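Local coordinates for fiber protein (Snake adenovirus 1, PDB 4UMI), which probably forms the trimeric spikes that project from the capsid vertices and attaches the virion to a host-cell receptor through its head domain, at residues K133-F137 with F159-H163. Sequence-based numbering, arbitrary orientation.
Sequences KRTLF and FLTAH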
ATOM      1  N   LYS A 133      -6.594  12.630   2.293  1.00 14.37           N
ATOM      2  CA  LYS A 133      -6.500  11.223   1.928  1.00 13.57           C
ATOM      3  C   LYS A 133      -7.026  10.412   3.096  1.00 13.26           C
ATOM      4  O   LYS A 133      -6.569  10.572   4.220  1.00 16.32           O
ATOM      5  CB  LYS A 133      -5.059  10.787   1.635  1.00 14.64           C
ATOM      6  CG  LYS A 133      -5.004   9.348   1.123  1.00 13.91           C
ATOM      7  CD  LYS A 133      -3.663   8.785   0.612  1.00 18.18           C
ATOM      8  CE  LYS A 133      -2.573   8.829   1.610  1.00 17.34           C
ATOM      9  NZ  LYS A 133      -1.392   8.126   1.003  1.00 17.08           N
ATOM     10  N   ARG A 134      -7.979   9.537   2.857  1.00 12.63           N
ATOM     11  CA  ARG A 134      -8.499   8.619   3.865  1.00 12.82           C
ATOM     12  C   ARG A 134      -8.169   7.205   3.434  1.00 12.62           C
ATOM     13  O   ARG A 134      -8.550   6.805   2.330  1.00 13.15           O
ATOM     14  CB  ARG A 134      -9.993   8.778   4.093  1.00 15.11           C
ATOM     15  CG  ARG A 134     -10.286  10.061   4.853  1.00 18.06           C
ATOM     16  CD  ARG A 134     -11.735  10.422   4.875  1.00 28.92           C
ATOM     17  NE  ARG A 134     -11.937  11.740   5.512  1.00 33.22           N
ATOM     18  CZ  ARG A 134     -12.802  12.670   5.098  1.00 38.51           C
ATOM     19  NH1 ARG A 134     -13.577  12.476   4.029  1.00 50.85           N
ATOM     20  NH2 ARG A 134     -12.892  13.818   5.752  1.00 36.81           N
ATOM     21  N   THR A 135      -7.452   6.484   4.274  1.00 12.26           N
ATOM     22  CA  THR A 135      -7.018   5.116   3.983  1.00 11.78           C
ATOM     23  C   THR A 135      -7.571   4.127   4.994  1.00 11.64           C
ATOM     24  O   THR A 135      -7.474   4.338   6.205  1.00 12.72           O
ATOM     25  CB  THR A 135      -5.486   5.006   3.989  1.00 11.99           C
ATOM     26  OG1 THR A 135      -4.908   5.971   3.100  1.00 13.47           O
ATOM     27  CG2 THR A 135      -5.013   3.630   3.578  1.00 13.18           C
ATOM     28  N   LEU A 136      -8.150   3.051   4.470  1.00 12.39           N
ATOM     29  CA  LEU A 136      -8.550   1.896   5.254  1.00 11.75           C
ATOM     30  C   LEU A 136      -7.515   0.772   5.053  1.00 11.64           C
ATOM     31  O   LEU A 136      -7.303   0.368   3.911  1.00 13.04           O
ATOM     32  CB  LEU A 136      -9.921   1.411   4.819  1.00 12.28           C
ATOM     33  CG  LEU A 136     -10.475   0.238   5.608  1.00 13.98           C
ATOM     34  CD1 LEU A 136     -10.819   0.626   7.043  1.00 16.04           C
ATOM     35  CD2 LEU A 136     -11.703  -0.353   4.910  1.00 14.79           C
ATOM     36  N   PHE A 137      -6.933   0.277   6.126  1.00 11.74           N
ATOM     37  CA  PHE A 137      -6.055  -0.860   6.104  1.00 11.68           C
ATOM     38  C   PHE A 137      -6.812  -2.020   6.741  1.00 12.33           C
ATOM     39  O   PHE A 137      -7.518  -1.845   7.726  1.00 13.15           O
ATOM     40  CB  PHE A 137      -4.782  -0.592   6.917  1.00 12.85           C
ATOM     41  CG  PHE A 137      -3.934   0.531   6.430  1.00 12.24           C
ATOM     42  CD1 PHE A 137      -4.085   1.836   6.894  1.00 14.10           C
ATOM     43  CD2 PHE A 137      -2.892   0.265   5.561  1.00 14.24           C
ATOM     44  CE1 PHE A 137      -3.196   2.810   6.449  1.00 15.28           C
ATOM     45  CE2 PHE A 137      -2.042   1.247   5.121  1.00 15.47           C
ATOM     46  CZ  PHE A 137      -2.199   2.527   5.549  1.00 16.32           C
ATOM     47  N   PHE A 159     -16.142   6.952   9.712  1.00 19.46           N
ATOM     48  CA  PHE A 159     -15.051   7.039   8.734  1.00 17.93           C
ATOM     49  C   PHE A 159     -15.451   6.294   7.443  1.00 17.83           C
ATOM     50  O   PHE A 159     -15.258   6.793   6.348  1.00 19.07           O
ATOM     51  CB  PHE A 159     -13.830   6.382   9.348  1.00 16.97           C
ATOM     52  CG  PHE A 159     -12.632   6.332   8.437  1.00 16.82           C
ATOM     53  CD1 PHE A 159     -11.739   7.360   8.384  1.00 18.06           C
ATOM     54  CD2 PHE A 159     -12.412   5.220   7.626  1.00 17.05           C
ATOM     55  CE1 PHE A 159     -10.617   7.314   7.588  1.00 18.86           C
ATOM     56  CE2 PHE A 159     -11.303   5.177   6.841  1.00 16.92           C
ATOM     57  CZ  PHE A 159     -10.414   6.210   6.820  1.00 17.97           C
ATOM     58  N   LEU A 160     -15.994   5.089   7.584  1.00 17.78           N
ATOM     59  CA  LEU A 160     -16.316   4.262   6.424  1.00 18.21           C
ATOM     60  C   LEU A 160     -17.448   4.855   5.575  1.00 20.02           C
ATOM     61  O   LEU A 160     -17.437   4.767   4.335  1.00 20.53           O
ATOM     62  CB  LEU A 160     -16.668   2.858   6.852  1.00 20.16           C
ATOM     63  CG  LEU A 160     -15.482   2.062   7.396  1.00 20.02           C
ATOM     64  CD1 LEU A 160     -15.957   0.767   7.991  1.00 22.02           C
ATOM     65  CD2 LEU A 160     -14.418   1.798   6.341  1.00 21.23           C
ATOM     66  N   THR A 161     -18.427   5.501   6.219  1.00 20.53           N
ATOM     67  CA  THR A 161     -19.595   6.005   5.514  1.00 22.21           C
ATOM     68  C   THR A 161     -19.235   7.254   4.721  1.00 22.51           C
ATOM     69  O   THR A 161     -19.926   7.615   3.770  1.00 28.39           O
ATOM     70  CB  THR A 161     -20.725   6.326   6.494  1.00 26.08           C
ATOM     71  OG1 THR A 161     -20.332   7.396   7.342  1.00 36.33           O
ATOM     72  CG2 THR A 161     -21.130   5.147   7.272  1.00 30.30           C
ATOM     73  N   ALA A 162     -18.144   7.914   5.089  1.00 22.83           N
ATOM     74  CA  ALA A 162     -17.732   9.143   4.401  1.00 27.23           C
ATOM     75  C   ALA A 162     -17.267   8.959   2.939  1.00 26.42           C
ATOM     76  O   ALA A 162     -17.204   9.913   2.160  1.00 27.90           O
ATOM     77  CB  ALA A 162     -16.670   9.875   5.214  1.00 29.03           C
ATOM     78  N   HIS A 163     -16.973   7.734   2.534  1.00 24.21           N
ATOM     79  CA  HIS A 163     -16.407   7.506   1.222  1.00 21.95           C
ATOM     80  C   HIS A 163     -17.399   7.958   0.187  1.00 18.24           C
ATOM     81  O   HIS A 163     -18.569   7.700   0.326  1.00 20.40           O
ATOM     82  CB  HIS A 163     -16.138   6.015   1.076  1.00 19.25           C
ATOM     83  CG  HIS A 163     -15.278   5.647  -0.084  1.00 20.03           C
ATOM     84  ND1 HIS A 163     -15.693   5.725  -1.396  1.00 22.35           N
ATOM     85  CD2 HIS A 163     -14.010   5.172  -0.120  1.00 20.50           C
ATOM     86  CE1 HIS A 163     -14.717   5.334  -2.190  1.00 25.71           C
ATOM     87  NE2 HIS A 163     -13.689   4.976  -1.437  1.00 22.44           N
TER
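Phe159 extends its ring from helix 154-161 with CG anti to the backbone N (chi1 177°), and the ring end reaches strand 131-140, where Arg134, its CG anti to the carbonyl carbon (chi1 -73°) and its chain extended from CG to NE, runs past it in the opposite direction. The contact lies inside the antiparallel beta-sandwich of the fibre head domain: the helix connects strands 148-151 and 168-172 of one sheet, and its C-terminal part packs on the other sheet. Phe159 CZ sits 3.8 Å from Arg134 CB, while CE1 is 3.9 Å from Arg134 CG. The same CZ approaches the strand backbone, 3.5 Å from Thr135 O, and Leu136 N lies at the ring edge. Trp168 meets the Phe159 ring with nearly parallel planes, and Ala123 of strand 118-128 also touches it.

The guanidinium group of Arg134, turned 76° from the phenyl plane, continues beyond the ring toward the exposed Ala162, whose CB is 4.2 Å from NH1. Two of its nitrogens have partners in the same chain: NH1 is hydrogen-bonded to Tyr204 OH, and NE forms a salt bridge with Glu125 OE1. At the trimer interface Lys133 forms a cation-pi pair with Phe137 of a second subunit, and Phe137 forms one with Lys133 of the third.

Farther along the strand the contact is purely apolar. Leu136 and Leu160 cross at about a right angle, with Val179 and Val181 of strand 175-182 packed against them respectively. One methyl, Leu160 CD2, meets both branches of Leu136, at 3.7 Å from CD2 and 3.8 Å from CD1.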